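Local coordinates for peroxisomal fatty acid beta-oxidation multifunctional protein MFP2 (Arabidopsis thaliana, PDB 2WTB) that carries out successive steps of peroxisomal fatty acid beta-oxidation, acting as a long-chain enoyl-CoA hydratase and an NAD-dependent 3-hydroxyacyl-CoA dehydrogenase, at residues Gly14-Ala19 with Thr196-Ala201; Ser41-Ala46 with Lys103-Ala108; Ile55-Thr58 with Arg63-Gly66. All blocks are in the same frame, centred on the assembly; numbering follows the deposited sequence.

Contact 1 (Gly14-Ala19 with Thr196-Ala201); sequences GGDGVA and TARRWA
The guanidinium of Arg-198 meets the Asp-16 carboxylate with its edge, the two planes turned 29° apart, while CB of Val-18 and CA of Gly-14 approach it obliquely. A single nitrogen does the work. NH1 of Arg-198 lies 2.8 Å from OD2 of Asp-16 and donates to it with an N-H...O angle of 158°, reaching the syn side of that oxygen close to the carboxylate plane. OD1 of Asp-16 also lies near the guanidinium plane, so both oxygens face the one nitrogen in place of the paired, two-nitrogen form of the salt bridge. A bend at chi3 (68°) brings the end of the arginine round to the acid, which its chain crosses at about a right angle. Nearer the helix, CB of Arg-198 packs at 3.9 Å against CG1 of Val-18.

OD1 of Asp-16 has another task. It accepts N of Val-18 at 3.0 Å, from above the carboxylate plane, closing an Asx turn over the type I turn of Gly-14 to Gly-17 that joins strands 8-13 and 18-24. An alanine in place of Asp-16 would probably leave the Arg-198 guanidinium without its anionic mate and the turn without its side-chain clasp on Val-18 N.

The contact thus ties the hairpin to helix 193-205, whose Ala-197 and Ala-201 lie on the central sheet. With one oxygen bonded to the helix and the other to its own turn, the carboxylate is limited in its rotation, and the neighbouring guanidinium is likely to keep it ionised.

Contact 2 (Ser41-Ala46 with Lys103-Ala108); sequences SNYEEA and KPSVAA
Tyr-43 brings its phenol end over from helix 33-46 to the side chain of Ser-105 on strand 105-109, OH to OG at 2.7 Å. The serine oxygen lies near the plane of the ring, at its edge, and is only 3.3 Å from CE1 of Tyr-43. The two hydroxyls form a hydrogen bond in which either may donate. On Ser-105, OG stands anti to the carbonyl carbon (chi1 -65°), which directs it to the helix. The tyrosine ring also rests on Ile-55 and Ile-57 of strand 54-59 and on Leu-97 and Leu-98 of helix 88-99, so this buried polar pair is set among aliphatic groups, each hydroxyl with the other as a partner.

A second bond is made at the end of the helix. Lys-103, its chain extended beyond CG, lays NZ 2.8 Å from O of Ala-46, in the carbonyl plane and at a C=O...N angle of 152°. The carbonyl belongs to the last residue of the helix, where the helix dipole would place partial negative charge, and the ammonium is therefore well suited to it. NZ of Lys-103 donates to O of Val-52 as well, and so joins the helix end to the loop that leads into strand 54-59.

Strands 18-24 and 54-59 are parallel neighbours, and helix 33-46 connects them in a beta-alpha-beta crossover. The contact fastens this connecting helix to the next strand of the sheet, 105-109, in the layered arrangement of the crotonase fold found in enoyl-CoA hydratases.

Contact 3 (Ile55-Thr58 with Arg63-Gly66); sequences IVIT and RFSG
Phe-64 turns the edge of its ring to the backbone of Ile-57, with CE1 of the ring 3.3 Å from Ile-57 O and the oxygen lying in the ring plane. The aromatic C-H side, which carries slight positive charge, is thereby presented to the carbonyl, a favourable electrostatic approach though not a conventional hydrogen bond. The two backbones come closest at Thr-58 and Phe-64, their CA atoms 5.5 Å apart, and CG of Phe-64, anti to the backbone N (chi1 -167°), directs the ring back toward the strand. The two main side chains cross obliquely: the CG2 branch of Ile-57 meets CZ at the far end of the Phe-64 ring at 4.0 Å.

Strand 54-59 belongs to the core sheet of the crotonase fold, and the loop that follows it, in relatives of this family, supplies one of the backbone N-H groups of the oxyanion hole. A similar role for the loop is plausible here, since the side chain of Phe-64 is about 9 Å from that of Glu-119, a predicted active-site residue.

CA of Thr-58 lies obliquely to the ring, 3.8 Å from CE1 of Phe-64. The threonine side chain starts away from the loop and bonds through OG1 to the carbonyl of Ala-108. Beyond the ring, Ala-107 and Ile-109 of strand 105-109 add apolar contacts, while Asn-29 binds the loop backbone through Arg-63 O.

All three contacts converge on one sheet of the hydratase/isomerase region. Contacts 1 and 3 join through neighbouring strands, Ala-19 O lying 2.7 Å from Val-56 N in a probable hydrogen bond. Contacts 2 and 3 share the next pair of strands, where Val-106 O and Ile-57 N are 2.9 Å apart. Between contacts 1 and 2, helix 193-205 packs on strand 105-109, with CB of Ala-197 3.7 Å from CG1 of Val-106. Centres of contacts 1 and 2, and of 2 and 3, are about 11 Å apart; those of 1 and 3, about 14 Å. Contact 3 lies near predicted active-site Glu-119, whereas contacts 1 and 2 are away from the annotated sites.

Contact 1 (Gly14-Ala19 with Thr196-Ala201)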
ATOM      1  N   GLY A  14      23.491 -25.814 -25.993  1.00 56.40           N
ATOM      2  CA  GLY A  14      24.114 -25.258 -27.178  1.00 54.10           C
ATOM      3  C   GLY A  14      25.238 -26.134 -27.692  1.00 56.83           C
ATOM      4  O   GLY A  14      25.567 -27.155 -27.086  1.00 58.22           O
ATOM      5  N   GLY A  15      25.826 -25.735 -28.816  1.00 61.36           N
ATOM      6  CA  GLY A  15      26.932 -26.465 -29.407  1.00 59.11           C
ATOM      7  C   GLY A  15      28.238 -26.204 -28.683  1.00 65.03           C
ATOM      8  O   GLY A  15      29.255 -26.832 -28.969  1.00 68.03           O
ATOM      9  N   ASP A  16      28.211 -25.264 -27.743  1.00 65.38           N
ATOM     10  CA  ASP A  16      29.381 -24.969 -26.928  1.00 60.13           C
ATOM     11  C   ASP A  16      29.325 -25.752 -25.623  1.00 57.28           C
ATOM     12  O   ASP A  16      30.234 -25.672 -24.798  1.00 68.41           O
ATOM     13  CB  ASP A  16      29.488 -23.468 -26.648  1.00 57.61           C
ATOM     14  CG  ASP A  16      28.239 -22.902 -26.001  1.00 57.22           C
ATOM     15  OD1 ASP A  16      27.324 -23.688 -25.672  1.00 54.57           O
ATOM     16  OD2 ASP A  16      28.174 -21.668 -25.823  1.00 54.03           O
ATOM     17  N   GLY A  17      28.246 -26.507 -25.442  1.00 45.61           N
ATOM     18  CA  GLY A  17      28.103 -27.361 -24.280  1.00 44.64           C
ATOM     19  C   GLY A  17      27.410 -26.688 -23.113  1.00 55.89           C
ATOM     20  O   GLY A  17      27.212 -27.302 -22.064  1.00 65.07           O
ATOM     21  N   VAL A  18      27.040 -25.424 -23.291  1.00 53.61           N
ATOM     22  CA  VAL A  18      26.353 -24.683 -22.239  1.00 54.80           C
ATOM     23  C   VAL A  18      24.852 -24.961 -22.249  1.00 57.97           C
ATOM     24  O   VAL A  18      24.193 -24.853 -23.284  1.00 49.65           O
ATOM     25  CB  VAL A  18      26.582 -23.164 -22.359  1.00 43.81           C
ATOM     26  CG1 VAL A  18      25.979 -22.450 -21.162  1.00 40.88           C
ATOM     27  CG2 VAL A  18      28.064 -22.856 -22.472  1.00 41.66           C
ATOM     28  N   ALA A  19      24.317 -25.321 -21.086  1.00 51.55           N
ATOM     29  CA  ALA A  19      22.889 -25.568 -20.947  1.00 47.80           C
ATOM     30  C   ALA A  19      22.167 -24.307 -20.474  1.00 54.33           C
ATOM     31  O   ALA A  19      22.442 -23.792 -19.391  1.00 64.23           O
ATOM     32  CB  ALA A  19      22.641 -26.723 -19.983  1.00 43.15           C
ATOM     33  N   THR A 196      26.464 -13.161 -23.348  1.00 34.52           N
ATOM     34  CA  THR A 196      27.467 -12.797 -22.359  1.00 48.36           C
ATOM     35  C   THR A 196      27.543 -13.855 -21.261  1.00 45.99           C
ATOM     36  O   THR A 196      28.629 -14.237 -20.830  1.00 50.55           O
ATOM     37  CB  THR A 196      27.166 -11.424 -21.733  1.00 56.30           C
ATOM     38  OG1 THR A 196      27.204 -10.412 -22.750  1.00 62.70           O
ATOM     39  CG2 THR A 196      28.189 -11.089 -20.657  1.00 56.24           C
ATOM     40  N   ALA A 197      26.386 -14.341 -20.827  1.00 46.61           N
ATOM     41  CA  ALA A 197      26.335 -15.307 -19.734  1.00 52.70           C
ATOM     42  C   ALA A 197      27.015 -16.627 -20.085  1.00 52.76           C
ATOM     43  O   ALA A 197      27.791 -17.160 -19.288  1.00 49.64           O
ATOM     44  CB  ALA A 197      24.899 -15.541 -19.286  1.00 30.86           C
ATOM     45  N   ARG A 198      26.731 -17.157 -21.273  1.00 46.86           N
ATOM     46  CA  ARG A 198      27.341 -18.418 -21.689  1.00 49.13           C
ATOM     47  C   ARG A 198      28.846 -18.260 -21.933  1.00 47.36           C
ATOM     48  O   ARG A 198      29.622 -19.183 -21.686  1.00 48.02           O
ATOM     49  CB  ARG A 198      26.635 -19.017 -22.915  1.00 50.78           C
ATOM     50  CG  ARG A 198      26.773 -18.208 -24.190  1.00 49.67           C
ATOM     51  CD  ARG A 198      26.426 -19.034 -25.425  1.00 53.10           C
ATOM     52  NE  ARG A 198      25.012 -19.392 -25.491  1.00 53.80           N
ATOM     53  CZ  ARG A 198      24.551 -20.639 -25.487  1.00 60.56           C
ATOM     54  NH1 ARG A 198      25.395 -21.662 -25.424  1.00 63.87           N
ATOM     55  NH2 ARG A 198      23.246 -20.868 -25.554  1.00 53.03           N
ATOM     56  N   ARG A 199      29.253 -17.087 -22.407  1.00 37.02           N
ATOM     57  CA  ARG A 199      30.669 -16.778 -22.552  1.00 38.99           C
ATOM     58  C   ARG A 199      31.329 -16.714 -21.176  1.00 54.16           C
ATOM     59  O   ARG A 199      32.451 -17.189 -20.983  1.00 46.98           O
ATOM     60  CB  ARG A 199      30.859 -15.446 -23.277  1.00 39.32           C
ATOM     61  CG  ARG A 199      32.316 -15.051 -23.467  1.00 55.28           C
ATOM     62  CD  ARG A 199      32.457 -13.602 -23.922  1.00 69.13           C
ATOM     63  NE  ARG A 199      32.089 -12.661 -22.868  1.00 91.66           N
ATOM     64  CZ  ARG A 199      32.911 -12.262 -21.902  1.00110.60           C
ATOM     65  NH1 ARG A 199      34.154 -12.721 -21.855  1.00116.76           N
ATOM     66  NH2 ARG A 199      32.492 -11.402 -20.982  1.00115.18           N
ATOM     67  N   TRP A 200      30.620 -16.122 -20.220  1.00 53.51           N
ATOM     68  CA  TRP A 200      31.112 -16.014 -18.853  1.00 46.65           C
ATOM     69  C   TRP A 200      31.240 -17.404 -18.233  1.00 47.54           C
ATOM     70  O   TRP A 200      32.231 -17.709 -17.569  1.00 46.73           O
ATOM     71  CB  TRP A 200      30.168 -15.142 -18.019  1.00 38.32           C
ATOM     72  CG  TRP A 200      30.777 -14.622 -16.750  1.00 58.13           C
ATOM     73  CD1 TRP A 200      31.007 -15.325 -15.602  1.00 66.59           C
ATOM     74  CD2 TRP A 200      31.221 -13.283 -16.495  1.00 48.65           C
ATOM     75  NE1 TRP A 200      31.574 -14.509 -14.653  1.00 67.27           N
ATOM     76  CE2 TRP A 200      31.716 -13.250 -15.176  1.00 56.89           C
ATOM     77  CE3 TRP A 200      31.256 -12.111 -17.257  1.00 50.91           C
ATOM     78  CZ2 TRP A 200      32.237 -12.092 -14.602  1.00 54.42           C
ATOM     79  CZ3 TRP A 200      31.774 -10.959 -16.683  1.00 41.95           C
ATOM     80  CH2 TRP A 200      32.256 -10.959 -15.370  1.00 46.52           C
ATOM     81  N   ALA A 201      30.237 -18.245 -18.469  1.00 41.39           N
ATOM     82  CA  ALA A 201      30.208 -19.593 -17.911  1.00 39.16           C
ATOM     83  C   ALA A 201      31.400 -20.440 -18.352  1.00 49.34           C
ATOM     84  O   ALA A 201      31.978 -21.172 -17.551  1.00 49.14           O
ATOM     85  CB  ALA A 201      28.905 -20.283 -18.267  1.00 30.13           C
TER

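Contact 2 (Ser41-Ala46 with Lys103-Ala108)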
ATOM      1  N   SER A  41      15.376 -31.192 -11.802  1.00 62.40           N
ATOM      2  CA  SER A  41      15.566 -32.208 -12.832  1.00 60.36           C
ATOM      3  C   SER A  41      16.562 -31.726 -13.876  1.00 58.68           C
ATOM      4  O   SER A  41      17.466 -32.462 -14.272  1.00 56.20           O
ATOM      5  CB  SER A  41      14.234 -32.561 -13.495  1.00 73.30           C
ATOM      6  OG  SER A  41      13.339 -33.140 -12.560  1.00 90.27           O
ATOM      7  N   ASN A  42      16.386 -30.485 -14.320  1.00 58.58           N
ATOM      8  CA  ASN A  42      17.314 -29.873 -15.262  1.00 66.96           C
ATOM      9  C   ASN A  42      18.751 -30.094 -14.823  1.00 75.18           C
ATOM     10  O   ASN A  42      19.581 -30.584 -15.593  1.00 77.23           O
ATOM     11  CB  ASN A  42      17.046 -28.372 -15.384  1.00 69.05           C
ATOM     12  CG  ASN A  42      15.819 -28.060 -16.213  1.00 68.99           C
ATOM     13  OD1 ASN A  42      15.423 -28.840 -17.079  1.00 74.04           O
ATOM     14  ND2 ASN A  42      15.212 -26.906 -15.956  1.00 61.57           N
ATOM     15  N   TYR A  43      19.036 -29.739 -13.574  1.00 63.45           N
ATOM     16  CA  TYR A  43      20.394 -29.807 -13.048  1.00 62.84           C
ATOM     17  C   TYR A  43      20.915 -31.234 -12.932  1.00 63.38           C
ATOM     18  O   TYR A  43      22.064 -31.514 -13.279  1.00 61.68           O
ATOM     19  CB  TYR A  43      20.502 -29.066 -11.709  1.00 46.59           C
ATOM     20  CG  TYR A  43      20.899 -27.615 -11.874  1.00 55.93           C
ATOM     21  CD1 TYR A  43      22.237 -27.238 -11.872  1.00 58.69           C
ATOM     22  CD2 TYR A  43      19.943 -26.626 -12.057  1.00 58.20           C
ATOM     23  CE1 TYR A  43      22.612 -25.917 -12.034  1.00 54.46           C
ATOM     24  CE2 TYR A  43      20.309 -25.300 -12.220  1.00 62.70           C
ATOM     25  CZ  TYR A  43      21.645 -24.953 -12.208  1.00 57.01           C
ATOM     26  OH  TYR A  43      22.017 -23.638 -12.371  1.00 50.59           O
ATOM     27  N   GLU A  44      20.068 -32.137 -12.456  1.00 65.40           N
ATOM     28  CA  GLU A  44      20.467 -33.529 -12.307  1.00 69.95           C
ATOM     29  C   GLU A  44      20.862 -34.112 -13.656  1.00 70.31           C
ATOM     30  O   GLU A  44      21.729 -34.982 -13.736  1.00 79.53           O
ATOM     31  CB  GLU A  44      19.347 -34.346 -11.664  1.00 65.23           C
ATOM     32  CG  GLU A  44      19.032 -33.914 -10.243  1.00 66.30           C
ATOM     33  CD  GLU A  44      17.922 -34.727  -9.617  1.00 82.11           C
ATOM     34  OE1 GLU A  44      17.338 -35.579 -10.321  1.00 92.29           O
ATOM     35  OE2 GLU A  44      17.635 -34.512  -8.419  1.00 81.40           O
ATOM     36  N   GLU A  45      20.231 -33.619 -14.716  1.00 60.11           N
ATOM     37  CA  GLU A  45      20.560 -34.048 -16.068  1.00 66.69           C
ATOM     38  C   GLU A  45      21.843 -33.387 -16.559  1.00 67.16           C
ATOM     39  O   GLU A  45      22.739 -34.057 -17.073  1.00 75.41           O
ATOM     40  CB  GLU A  45      19.411 -33.736 -17.031  1.00 72.20           C
ATOM     41  CG  GLU A  45      19.784 -33.879 -18.500  1.00 72.99           C
ATOM     42  CD  GLU A  45      18.615 -33.621 -19.434  1.00 74.47           C
ATOM     43  OE1 GLU A  45      17.481 -33.443 -18.938  1.00 69.90           O
ATOM     44  OE2 GLU A  45      18.831 -33.600 -20.665  1.00 72.39           O
ATOM     45  N   ALA A  46      21.925 -32.071 -16.395  1.00 60.07           N
ATOM     46  CA  ALA A  46      23.071 -31.306 -16.879  1.00 60.58           C
ATOM     47  C   ALA A  46      24.375 -31.775 -16.243  1.00 61.00           C
ATOM     48  O   ALA A  46      25.426 -31.771 -16.883  1.00 51.38           O
ATOM     49  CB  ALA A  46      22.861 -29.819 -16.631  1.00 53.10           C
ATOM     50  N   LYS A 103      29.930 -27.980 -11.915  1.00 54.77           N
ATOM     51  CA  LYS A 103      29.751 -27.232 -13.151  1.00 52.19           C
ATOM     52  C   LYS A 103      29.170 -25.865 -12.820  1.00 58.71           C
ATOM     53  O   LYS A 103      28.174 -25.770 -12.099  1.00 59.33           O
ATOM     54  CB  LYS A 103      28.837 -27.981 -14.119  1.00 49.28           C
ATOM     55  CG  LYS A 103      29.477 -29.211 -14.738  1.00 50.37           C
ATOM     56  CD  LYS A 103      28.515 -29.939 -15.660  1.00 51.11           C
ATOM     57  CE  LYS A 103      29.177 -31.165 -16.272  1.00 52.17           C
ATOM     58  NZ  LYS A 103      28.224 -31.967 -17.081  1.00 57.78           N
ATOM     59  N   PRO A 104      29.791 -24.799 -13.348  1.00 61.14           N
ATOM     60  CA  PRO A 104      29.438 -23.421 -12.991  1.00 48.48           C
ATOM     61  C   PRO A 104      28.084 -23.011 -13.557  1.00 45.48           C
ATOM     62  O   PRO A 104      27.716 -23.435 -14.651  1.00 48.82           O
ATOM     63  CB  PRO A 104      30.548 -22.587 -13.648  1.00 47.23           C
ATOM     64  CG  PRO A 104      31.554 -23.573 -14.182  1.00 59.30           C
ATOM     65  CD  PRO A 104      30.815 -24.844 -14.403  1.00 62.73           C
ATOM     66  N   SER A 105      27.354 -22.195 -12.805  1.00 39.73           N
ATOM     67  CA  SER A 105      26.092 -21.636 -13.266  1.00 35.63           C
ATOM     68  C   SER A 105      26.236 -20.127 -13.375  1.00 45.43           C
ATOM     69  O   SER A 105      26.915 -19.500 -12.558  1.00 49.42           O
ATOM     70  CB  SER A 105      24.959 -21.972 -12.296  1.00 30.82           C
ATOM     71  OG  SER A 105      24.705 -23.363 -12.259  1.00 74.78           O
ATOM     72  N   VAL A 106      25.603 -19.547 -14.389  1.00 45.97           N
ATOM     73  CA  VAL A 106      25.571 -18.099 -14.541  1.00 44.48           C
ATOM     74  C   VAL A 106      24.140 -17.645 -14.767  1.00 46.95           C
ATOM     75  O   VAL A 106      23.438 -18.185 -15.618  1.00 52.19           O
ATOM     76  CB  VAL A 106      26.438 -17.623 -15.718  1.00 40.93           C
ATOM     77  CG1 VAL A 106      26.324 -16.114 -15.877  1.00 38.38           C
ATOM     78  CG2 VAL A 106      27.886 -18.031 -15.509  1.00 36.15           C
ATOM     79  N   ALA A 107      23.710 -16.655 -13.994  1.00 42.97           N
ATOM     80  CA  ALA A 107      22.363 -16.118 -14.135  1.00 48.22           C
ATOM     81  C   ALA A 107      22.340 -14.974 -15.145  1.00 51.82           C
ATOM     82  O   ALA A 107      23.180 -14.074 -15.103  1.00 51.65           O
ATOM     83  CB  ALA A 107      21.828 -15.658 -12.787  1.00 30.90           C
ATOM     84  N   ALA A 108      21.378 -15.028 -16.062  1.00 47.82           N
ATOM     85  CA  ALA A 108      21.175 -13.967 -17.039  1.00 43.01           C
ATOM     86  C   ALA A 108      19.912 -13.200 -16.679  1.00 44.34           C
ATOM     87  O   ALA A 108      18.801 -13.666 -16.927  1.00 48.66           O
ATOM     88  CB  ALA A 108      21.071 -14.548 -18.437  1.00 36.45           C
TER

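Contact 3 (Ile55-Thr58 with Arg63-Gly66)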
ATOM      1  N   ILE A  55      26.136 -24.222 -16.911  1.00 48.99           N
ATOM      2  CA  ILE A  55      24.713 -23.919 -16.963  1.00 44.69           C
ATOM      3  C   ILE A  55      24.476 -22.415 -16.938  1.00 49.39           C
ATOM      4  O   ILE A  55      25.205 -21.671 -16.286  1.00 55.09           O
ATOM      5  CB  ILE A  55      23.947 -24.565 -15.786  1.00 47.73           C
ATOM      6  CG1 ILE A  55      23.927 -26.090 -15.919  1.00 55.17           C
ATOM      7  CG2 ILE A  55      22.530 -24.027 -15.700  1.00 38.36           C
ATOM      8  CD1 ILE A  55      25.126 -26.778 -15.308  1.00 61.98           C
ATOM      9  N   VAL A  56      23.458 -21.972 -17.664  1.00 47.03           N
ATOM     10  CA  VAL A  56      23.028 -20.586 -17.609  1.00 40.28           C
ATOM     11  C   VAL A  56      21.537 -20.560 -17.306  1.00 39.26           C
ATOM     12  O   VAL A  56      20.786 -21.398 -17.799  1.00 45.99           O
ATOM     13  CB  VAL A  56      23.320 -19.851 -18.931  1.00 38.66           C
ATOM     14  CG1 VAL A  56      22.645 -18.488 -18.950  1.00 32.41           C
ATOM     15  CG2 VAL A  56      24.823 -19.713 -19.133  1.00 40.38           C
ATOM     16  N   ILE A  57      21.113 -19.617 -16.473  1.00 34.73           N
ATOM     17  CA  ILE A  57      19.706 -19.501 -16.120  1.00 37.38           C
ATOM     18  C   ILE A  57      19.161 -18.135 -16.510  1.00 50.12           C
ATOM     19  O   ILE A  57      19.786 -17.105 -16.252  1.00 42.52           O
ATOM     20  CB  ILE A  57      19.469 -19.712 -14.614  1.00 37.90           C
ATOM     21  CG1 ILE A  57      20.099 -21.025 -14.138  1.00 39.19           C
ATOM     22  CG2 ILE A  57      17.973 -19.676 -14.306  1.00 35.34           C
ATOM     23  CD1 ILE A  57      19.867 -21.317 -12.653  1.00 29.55           C
ATOM     24  N   THR A  58      17.991 -18.131 -17.136  1.00 52.73           N
ATOM     25  CA  THR A  58      17.344 -16.887 -17.524  1.00 46.22           C
ATOM     26  C   THR A  58      15.831 -17.066 -17.523  1.00 40.71           C
ATOM     27  O   THR A  58      15.333 -18.189 -17.456  1.00 41.58           O
ATOM     28  CB  THR A  58      17.817 -16.415 -18.911  1.00 51.26           C
ATOM     29  OG1 THR A  58      17.184 -15.175 -19.241  1.00 59.78           O
ATOM     30  CG2 THR A  58      17.485 -17.454 -19.968  1.00 43.00           C
ATOM     31  N   ARG A  63      12.293 -11.190 -18.428  1.00 58.24           N
ATOM     32  CA  ARG A  63      12.135 -11.102 -16.977  1.00 59.52           C
ATOM     33  C   ARG A  63      12.692 -12.350 -16.312  1.00 57.71           C
ATOM     34  O   ARG A  63      12.274 -13.465 -16.628  1.00 53.61           O
ATOM     35  CB  ARG A  63      10.663 -10.939 -16.598  1.00 63.25           C
ATOM     36  CG  ARG A  63      10.084  -9.576 -16.913  1.00 63.37           C
ATOM     37  CD  ARG A  63       8.595  -9.545 -16.645  1.00 68.07           C
ATOM     38  NE  ARG A  63       8.027  -8.230 -16.921  1.00 83.44           N
ATOM     39  CZ  ARG A  63       6.726  -7.994 -17.061  1.00 79.84           C
ATOM     40  NH1 ARG A  63       5.857  -8.989 -16.954  1.00 75.62           N
ATOM     41  NH2 ARG A  63       6.298  -6.765 -17.311  1.00 78.74           N
ATOM     42  N   PHE A  64      13.633 -12.163 -15.392  1.00 57.78           N
ATOM     43  CA  PHE A  64      14.259 -13.291 -14.714  1.00 48.45           C
ATOM     44  C   PHE A  64      13.273 -14.031 -13.809  1.00 57.06           C
ATOM     45  O   PHE A  64      12.902 -15.171 -14.093  1.00 57.93           O
ATOM     46  CB  PHE A  64      15.491 -12.845 -13.923  1.00 43.11           C
ATOM     47  CG  PHE A  64      16.349 -13.983 -13.456  1.00 42.29           C
ATOM     48  CD1 PHE A  64      17.167 -14.658 -14.345  1.00 44.46           C
ATOM     49  CD2 PHE A  64      16.325 -14.389 -12.133  1.00 47.52           C
ATOM     50  CE1 PHE A  64      17.953 -15.712 -13.921  1.00 56.45           C
ATOM     51  CE2 PHE A  64      17.109 -15.443 -11.702  1.00 47.18           C
ATOM     52  CZ  PHE A  64      17.925 -16.105 -12.597  1.00 52.15           C
ATOM     53  N   SER A  65      12.852 -13.380 -12.727  1.00 57.88           N
ATOM     54  CA  SER A  65      11.911 -13.984 -11.783  1.00 56.15           C
ATOM     55  C   SER A  65      11.462 -12.984 -10.721  1.00 56.17           C
ATOM     56  O   SER A  65      12.285 -12.388 -10.026  1.00 60.83           O
ATOM     57  CB  SER A  65      12.527 -15.216 -11.118  1.00 54.78           C
ATOM     58  OG  SER A  65      11.593 -15.852 -10.265  1.00 65.00           O
ATOM     59  N   GLY A  66      10.151 -12.815 -10.592  1.00 55.04           N
ATOM     60  CA  GLY A  66       9.598 -11.781  -9.737  1.00 65.80           C
ATOM     61  C   GLY A  66       9.409 -12.148  -8.279  1.00 68.83           C
ATOM     62  O   GLY A  66       9.064 -11.293  -7.463  1.00 79.83           O
TER